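Long-range contacts in phospho-furanose lactonase (Mycoplasma synoviae, PDB 3OVG), which hydrolyses the 1,4-lactone ring of phosphorylated sugar lactones such as D-xylono-1,4-lactone 5-phosphate, using two zinc ions in each subunit: residues H102-Y107 with R165-A170; I269-D274 with F317-N322. One frame throughout, in Å; residues are numbered along the deposited sequence.

Interaction 1: residues H102-Y107 with R165-A170; sequences HKAKFY and RLELKA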
# COMPACT_ATOMS: atom_id res chain seq x y z
N HIS A 102 10.98 -17.73 16.77
CA HIS A 102 9.66 -17.63 16.15
C HIS A 102 9.70 -18.26 14.75
O HIS A 102 10.69 -18.90 14.39
CB HIS A 102 9.25 -16.17 16.06
CG HIS A 102 7.82 -15.95 16.39
ND1 HIS A 102 6.80 -16.65 15.78
CD2 HIS A 102 7.23 -15.13 17.29
CE1 HIS A 102 5.64 -16.27 16.29
NE2 HIS A 102 5.87 -15.34 17.21
N LYS A 103 8.63 -18.08 13.97
CA LYS A 103 8.63 -18.56 12.59
C LYS A 103 9.62 -17.77 11.76
O LYS A 103 10.00 -16.63 12.12
CB LYS A 103 7.23 -18.40 11.96
CG LYS A 103 6.74 -16.96 11.94
CD LYS A 103 5.25 -16.87 11.56
CE LYS A 103 4.77 -15.43 11.63
NZ LYS A 103 3.32 -15.26 11.31
N ALA A 104 10.01 -18.37 10.63
CA ALA A 104 11.07 -17.85 9.77
C ALA A 104 10.82 -16.45 9.26
O ALA A 104 11.76 -15.70 8.98
CB ALA A 104 11.28 -18.77 8.60
N LYS A 105 9.54 -16.11 9.07
CA LYS A 105 9.16 -14.80 8.56
C LYS A 105 9.78 -13.68 9.38
O LYS A 105 10.02 -12.59 8.86
CB LYS A 105 7.63 -14.61 8.61
CG LYS A 105 7.14 -13.34 7.88
CD LYS A 105 5.61 -13.09 8.11
CE LYS A 105 5.13 -11.92 7.24
NZ LYS A 105 3.66 -11.94 6.94
N PHE A 106 10.00 -13.94 10.67
CA PHE A 106 10.55 -12.94 11.59
C PHE A 106 12.08 -12.91 11.68
O PHE A 106 12.62 -12.22 12.54
CB PHE A 106 9.96 -13.10 12.99
CG PHE A 106 8.50 -12.83 13.05
CD1 PHE A 106 7.93 -11.84 12.27
CD2 PHE A 106 7.68 -13.57 13.89
CE1 PHE A 106 6.57 -11.58 12.33
CE2 PHE A 106 6.32 -13.31 13.95
CZ PHE A 106 5.76 -12.31 13.17
N TYR A 107 12.75 -13.64 10.79
CA TYR A 107 14.21 -13.63 10.74
C TYR A 107 14.71 -13.43 9.31
O TYR A 107 14.31 -14.14 8.39
CB TYR A 107 14.77 -14.96 11.28
CG TYR A 107 14.34 -15.21 12.69
CD1 TYR A 107 13.16 -15.86 12.94
CD2 TYR A 107 15.08 -14.74 13.77
CE1 TYR A 107 12.73 -16.07 14.19
CE2 TYR A 107 14.65 -14.93 15.06
CZ TYR A 107 13.47 -15.62 15.26
OH TYR A 107 12.97 -15.88 16.51
N ARG A 165 12.90 -24.36 5.60
CA ARG A 165 14.15 -24.96 6.03
C ARG A 165 14.65 -24.40 7.36
O ARG A 165 15.12 -25.16 8.20
CB ARG A 165 15.22 -24.81 4.95
CG ARG A 165 15.51 -23.39 4.55
CD ARG A 165 16.48 -23.43 3.36
NE ARG A 165 17.69 -24.18 3.73
CZ ARG A 165 18.70 -23.65 4.43
NH1 ARG A 165 18.62 -22.40 4.84
NH2 ARG A 165 19.76 -24.39 4.74
N LEU A 166 14.52 -23.09 7.56
CA LEU A 166 14.99 -22.43 8.80
C LEU A 166 14.14 -22.78 10.03
O LEU A 166 14.61 -22.70 11.18
CB LEU A 166 15.09 -20.91 8.62
CG LEU A 166 16.50 -20.37 8.29
CD1 LEU A 166 17.46 -21.38 7.64
CD2 LEU A 166 16.52 -19.02 7.58
N GLU A 167 12.90 -23.14 9.78
CA GLU A 167 12.01 -23.61 10.82
C GLU A 167 12.31 -25.07 11.22
O GLU A 167 12.13 -25.46 12.37
CB GLU A 167 10.54 -23.41 10.37
CG GLU A 167 10.29 -21.92 10.08
CD GLU A 167 8.94 -21.60 9.42
OE1 GLU A 167 8.34 -22.46 8.72
OE2 GLU A 167 8.52 -20.45 9.57
N LEU A 168 12.73 -25.90 10.26
CA LEU A 168 13.14 -27.25 10.62
C LEU A 168 14.43 -27.14 11.44
O LEU A 168 14.65 -27.90 12.36
CB LEU A 168 13.32 -28.12 9.38
CG LEU A 168 13.62 -29.61 9.64
CD1 LEU A 168 12.52 -30.19 10.50
CD2 LEU A 168 13.73 -30.40 8.33
N LYS A 169 15.29 -26.19 11.10
CA LYS A 169 16.49 -25.89 11.90
C LYS A 169 16.11 -25.49 13.34
O LYS A 169 16.69 -25.95 14.31
CB LYS A 169 17.29 -24.75 11.26
CG LYS A 169 18.68 -24.58 11.88
CD LYS A 169 19.55 -23.63 11.04
CE LYS A 169 20.87 -23.39 11.72
NZ LYS A 169 21.64 -22.35 10.99
N ALA A 170 15.09 -24.63 13.46
CA ALA A 170 14.69 -24.17 14.79
C ALA A 170 14.01 -25.31 15.55
O ALA A 170 14.16 -25.42 16.77
CB ALA A 170 13.76 -22.95 14.69
O HOH W 1 7.43 -18.29 8.31
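The flat carboxylate of Glu167 meets Ala104 through OE2. Ala104 N bonds to the anti lone pair of that oxygen, 2.8 Å from N to OE2, and the bond is nearly straight at 165°. On the loop side, the imidazole of His102 carries Phe106 CD2 over one face, 3.5 Å above the plane and offset toward the rim. Lys103 N hydrogen-bonds His102 ND1 in the ring plane. His102 CB lies at the edge of the Phe106 ring, in its plane. Tyr107 has His102 N at its edge, in plane; the Tyr107 OH to His102 N bond is 2.7 Å. These bonds shape the loop around the 3-10 turn 104-106. The loop follows strand 94-97 of a TIM-type barrel. Its partner is the first turn of helix 165-181, which forms the beta-alpha-beta crossover between strands 157-160 and 185-190. Glu167 CG sits beside its own backbone N (chi1 -59°), and the extended chain beyond it carries the carboxylate to the loop. A water donates to Glu167 OE2 at 2.7 Å and accepts from Lys105 N at 3.1 Å. One amide of the 3-10 turn thus grips OE2 directly and the next does so through the water; this would probably stabilise its negative charge. The other oxygen, OE1, takes bonds from the backbone N of Asp164 and Gly159, so the carboxylate is held at both ends. Lys103 CB lies 3.4 Å from Glu167 OE2, but its chain runs away to Gln190, which bonds NZ. Apolar contact is slight, with Ala104 CB 4.4 Å from Leu166 CB.

Interaction 2: residues I269-D274 with F317-N322; sequences ITLSLD and FDILVN. With ZN (zinc ion), chain G.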
# COMPACT_ATOMS: atom_id res chain seq x y z
N ILE A 269 -4.80 -31.38 26.13
CA ILE A 269 -5.32 -30.07 25.82
C ILE A 269 -4.90 -29.06 26.88
O ILE A 269 -5.13 -29.27 28.08
CB ILE A 269 -6.85 -30.11 25.79
CG1 ILE A 269 -7.33 -31.16 24.78
CG2 ILE A 269 -7.43 -28.71 25.49
CD1 ILE A 269 -8.86 -31.28 24.71
N THR A 270 -4.32 -27.95 26.46
CA THR A 270 -4.18 -26.85 27.40
C THR A 270 -4.87 -25.63 26.81
O THR A 270 -5.33 -25.65 25.65
CB THR A 270 -2.69 -26.54 27.71
OG1 THR A 270 -2.01 -26.32 26.49
CG2 THR A 270 -2.05 -27.73 28.45
N LEU A 271 -4.98 -24.57 27.61
CA LEU A 271 -5.68 -23.35 27.20
C LEU A 271 -4.75 -22.14 27.38
O LEU A 271 -3.74 -22.22 28.08
CB LEU A 271 -6.95 -23.16 28.01
CG LEU A 271 -8.23 -23.87 27.54
CD1 LEU A 271 -9.39 -23.45 28.43
CD2 LEU A 271 -8.51 -23.49 26.09
N SER A 272 -5.12 -21.03 26.76
CA SER A 272 -4.30 -19.83 26.69
C SER A 272 -5.18 -18.73 26.10
O SER A 272 -6.22 -19.02 25.51
CB SER A 272 -3.10 -20.04 25.78
OG SER A 272 -3.50 -20.25 24.43
N LEU A 273 -4.79 -17.47 26.29
CA LEU A 273 -5.46 -16.36 25.63
C LEU A 273 -4.61 -15.85 24.44
O LEU A 273 -5.13 -15.28 23.46
CB LEU A 273 -5.79 -15.24 26.64
CG LEU A 273 -7.10 -15.43 27.40
CD1 LEU A 273 -8.08 -16.16 26.49
CD2 LEU A 273 -6.94 -16.19 28.68
N ASP A 274 -3.29 -16.09 24.49
CA ASP A 274 -2.41 -15.51 23.51
C ASP A 274 -2.79 -14.03 23.27
O ASP A 274 -3.05 -13.62 22.13
CB ASP A 274 -2.48 -16.30 22.18
CG ASP A 274 -1.47 -15.77 21.16
OD1 ASP A 274 -0.45 -15.25 21.61
OD2 ASP A 274 -1.69 -15.86 19.94
N PHE A 317 -10.42 -29.25 34.75
CA PHE A 317 -9.32 -29.33 35.71
C PHE A 317 -8.01 -29.85 35.07
O PHE A 317 -6.93 -29.31 35.34
CB PHE A 317 -9.66 -30.20 36.95
CG PHE A 317 -8.69 -30.03 38.09
CD1 PHE A 317 -8.78 -28.93 38.93
CD2 PHE A 317 -7.66 -30.92 38.29
CE1 PHE A 317 -7.87 -28.75 39.99
CE2 PHE A 317 -6.73 -30.75 39.33
CZ PHE A 317 -6.85 -29.66 40.19
N ASP A 318 -8.12 -30.92 34.29
CA ASP A 318 -6.98 -31.42 33.55
C ASP A 318 -6.44 -30.34 32.63
O ASP A 318 -5.23 -30.11 32.60
CB ASP A 318 -7.35 -32.64 32.71
CG ASP A 318 -7.54 -33.90 33.55
OD1 ASP A 318 -7.03 -33.96 34.69
OD2 ASP A 318 -8.17 -34.82 33.04
N ILE A 319 -7.33 -29.69 31.89
CA ILE A 319 -6.91 -28.66 30.94
C ILE A 319 -6.14 -27.48 31.58
O ILE A 319 -5.14 -27.02 31.04
CB ILE A 319 -8.10 -28.12 30.15
CG1 ILE A 319 -8.58 -29.17 29.15
CG2 ILE A 319 -7.71 -26.85 29.43
CD1 ILE A 319 -9.96 -28.84 28.53
N LEU A 320 -6.60 -27.00 32.72
CA LEU A 320 -6.02 -25.83 33.36
C LEU A 320 -4.88 -26.18 34.33
O LEU A 320 -3.98 -25.37 34.54
CB LEU A 320 -7.09 -25.01 34.12
CG LEU A 320 -8.26 -24.43 33.31
CD1 LEU A 320 -9.31 -23.87 34.23
CD2 LEU A 320 -7.76 -23.34 32.36
N VAL A 321 -4.94 -27.37 34.96
CA VAL A 321 -4.05 -27.69 36.09
C VAL A 321 -3.18 -28.91 35.87
O VAL A 321 -1.96 -28.83 35.93
CB VAL A 321 -4.84 -27.87 37.39
CG1 VAL A 321 -3.91 -28.10 38.57
CG2 VAL A 321 -5.69 -26.66 37.63
N ASN A 322 -3.82 -30.06 35.64
CA ASN A 322 -3.12 -31.33 35.45
C ASN A 322 -2.25 -31.45 34.19
O ASN A 322 -1.10 -31.93 34.25
CB ASN A 322 -4.08 -32.53 35.57
CG ASN A 322 -4.56 -32.77 37.01
OD1 ASN A 322 -3.84 -32.49 37.97
ND2 ASN A 322 -5.79 -33.26 37.15
ZN ZN G . 1.67 -15.44 20.98
O HOH W 2 -4.06 -24.67 30.35
O HOH W 3 0.54 -15.79 18.94
O HOH W 4 1.73 -13.25 19.77
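Ile319 packs against Ile269 and Leu271 and has the largest share of the contact. Both branches press on the same side of the strand, CG1 on Ile269 and CG2 on Leu271. Ile319 CG1 lies 3.9 Å from Ile269 CG2, and Ile319 CG2 comes within 3.6 Å of Leu271 CG. CG1 sits beside the backbone N of Ile319 (chi1 -72°), which puts CG2 anti to that N. Beside them, Ile269 O takes a CA-H...O contact from Ile319 CA at 3.4 Å. This is the tight side, and it is mainly apolar. The other side is looser. Leu271 CD1 and Leu320 CD2 stand 4.3 Å apart. A water bridges the backbones there, 2.9 Å from Leu271 N and 2.7 Å from Ile319 O. Strand and helix cross at 69°. Within the helix, a wider pi-type turn lets Phe317 O accept from both Val321 N and Asn322 N. Past the strand, Asp274 OD1 binds zinc at 2.2 Å; His26 and His28 bind the same ion. An aspartate just after the last barrel strand, serving as a zinc ligand, is a characteristic feature of the TIM-barrel metallo-dependent hydrolases, here of the phosphotriesterase family.

How the interactions relate
Interactions 1 and 2 lie on opposite sides of the chain's centre, their centres 27 Å apart. Their nearest atoms are about 8 Å apart. The dinuclear zinc site lies between them. Interaction 2 reaches it directly, since residues 269-274 end in a ligand of the first zinc. Interaction 1 supplies no metal ligand; its His102 ring packs edge-to-face on that of His188, a ligand of the second zinc. The Lys103 side chain is about 7 Å from a zinc and about 4 Å from that of His188. The carbamylated Lys155 bridges both metals. Interaction 1 joins a loop after one barrel strand, and interaction 2 a barrel strand itself, to a helix of the barrel's outer layer.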